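Local coordinates for copper homeostasis operon regulatory protein (Thermus thermophilus, PDB 3AAI) that probably binds operator DNA as a transcriptional repressor that regulates a copper homeostasis operon, at residues C41-V44 with L45-K49. Sequence-based numbering, arbitrary orientation.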
loop_
_atom_site.group_PDB
_atom_site.type_symbol
_atom_site.label_atom_id
_atom_site.label_comp_id
_atom_site.label_asym_id
_atom_site.label_seq_id
_atom_site.Cartn_x
_atom_site.Cartn_y
_atom_site.Cartn_z
ATOM N N CYS A 41 10.343 13.844 13.985
ATOM C CA CYS A 41 9.720 13.380 12.746
ATOM C C CYS A 41 9.723 11.875 12.537
ATOM O O CYS A 41 8.693 11.289 12.211
ATOM C CB CYS A 41 10.383 14.049 11.542
ATOM S SG CYS A 41 10.001 15.792 11.390
ATOM N N VAL A 42 10.882 11.253 12.717
ATOM C CA VAL A 42 11.004 9.820 12.531
ATOM C C VAL A 42 10.136 9.025 13.501
ATOM O O VAL A 42 9.555 8.007 13.122
ATOM C CB VAL A 42 12.473 9.362 12.674
ATOM C CG1 VAL A 42 12.562 7.850 12.532
ATOM C CG2 VAL A 42 13.326 10.034 11.614
ATOM N N ASP A 43 10.047 9.478 14.750
ATOM C CA ASP A 43 9.227 8.765 15.725
ATOM C C ASP A 43 7.760 8.935 15.354
ATOM O O ASP A 43 6.971 8.001 15.468
ATOM C CB ASP A 43 9.473 9.285 17.150
ATOM C CG ASP A 43 8.824 8.394 18.219
ATOM O OD1 ASP A 43 8.887 7.152 18.084
ATOM O OD2 ASP A 43 8.263 8.924 19.200
ATOM N N VAL A 44 7.402 10.131 14.906
ATOM C CA VAL A 44 6.030 10.394 14.498
ATOM C C VAL A 44 5.667 9.504 13.309
ATOM O O VAL A 44 4.557 8.966 13.248
ATOM C CB VAL A 44 5.824 11.879 14.117
ATOM C CG1 VAL A 44 4.469 12.066 13.426
ATOM C CG2 VAL A 44 5.863 12.734 15.367
ATOM N N LEU A 45 6.595 9.345 12.365
ATOM C CA LEU A 45 6.337 8.494 11.202
ATOM C C LEU A 45 6.141 7.057 11.665
ATOM O O LEU A 45 5.262 6.346 11.170
ATOM C CB LEU A 45 7.492 8.561 10.197
ATOM C CG LEU A 45 7.677 9.899 9.473
ATOM C CD1 LEU A 45 8.841 9.784 8.487
ATOM C CD2 LEU A 45 6.383 10.285 8.748
ATOM N N LYS A 46 6.958 6.635 12.624
ATOM C CA LYS A 46 6.849 5.284 13.163
ATOM C C LYS A 46 5.546 5.073 13.926
ATOM O O LYS A 46 4.933 4.008 13.831
ATOM C CB LYS A 46 8.030 4.972 14.083
ATOM C CG LYS A 46 9.333 4.703 13.337
ATOM C CD LYS A 46 10.403 4.188 14.284
ATOM C CE LYS A 46 11.699 3.910 13.552
ATOM N NZ LYS A 46 12.756 3.442 14.488
ATOM N N GLN A 47 5.130 6.070 14.700
ATOM C CA GLN A 47 3.883 5.937 15.455
ATOM C C GLN A 47 2.716 5.811 14.465
ATOM O O GLN A 47 1.833 4.967 14.633
ATOM C CB GLN A 47 3.665 7.149 16.374
ATOM C CG GLN A 47 4.697 7.324 17.499
ATOM C CD GLN A 47 4.682 6.196 18.527
ATOM O OE1 GLN A 47 3.715 5.435 18.631
ATOM N NE2 GLN A 47 5.752 6.094 19.302
ATOM N N LEU A 48 2.726 6.645 13.427
ATOM C CA LEU A 48 1.671 6.622 12.419
ATOM C C LEU A 48 1.573 5.257 11.754
ATOM O O LEU A 48 0.477 4.716 11.575
ATOM C CB LEU A 48 1.927 7.688 11.352
ATOM C CG LEU A 48 1.629 9.126 11.759
ATOM C CD1 LEU A 48 2.168 10.073 10.697
ATOM C CD2 LEU A 48 0.122 9.303 11.961
ATOM N N LYS A 49 2.725 4.701 11.387
ATOM C CA LYS A 49 2.754 3.398 10.746
ATOM C C LYS A 49 2.263 2.327 11.705
ATOM O O LYS A 49 1.663 1.335 11.283
ATOM C CB LYS A 49 4.169 3.066 10.253
ATOM C CG LYS A 49 4.617 3.910 9.068
ATOM C CD LYS A 49 3.674 3.736 7.880
ATOM C CE LYS A 49 3.917 4.786 6.803
ATOM N NZ LYS A 49 5.286 4.702 6.224
#
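The carboxylate of D43 and the side-chain amide of Q47, one helical turn apart, have their planes 88° apart. NE2 of Q47 lies beyond the two carboxylate oxygens of D43, raised about 30° out of their plane and 3.5 Å from OD1 of D43. These oxygens fall on either side of the amide plane, OD2 nearer it than OD1. At the amide's other end, OE1 of Q47 is hydrogen-bonded to NE2 of H26 on helix 10-34; M33 of that helix touches both side chains. Chi1 (-65°) sets CG of Q47 beside its backbone N, 3.1 Å from the carbonyl O of D43, which accepts a bond from N of Q47 (2.8 Å, N to O); beyond the bend at chi2 the amide turns NE2 toward the carboxylate.

On another side of the helix, V44 and L48 point the same way, CG1 of V44 meeting CD1 of L48 at 4.1 Å. The K46 chain runs extended alongside V42 and delivers NZ to a salt bridge with E89 of the second subunit. Regular i to i+4 backbone bonds mark the first turns of helix 41-69. Here C41 packs on H66 of the second subunit, where CsoR repressors, built on a four-helix bundle, probably hold copper between subunits.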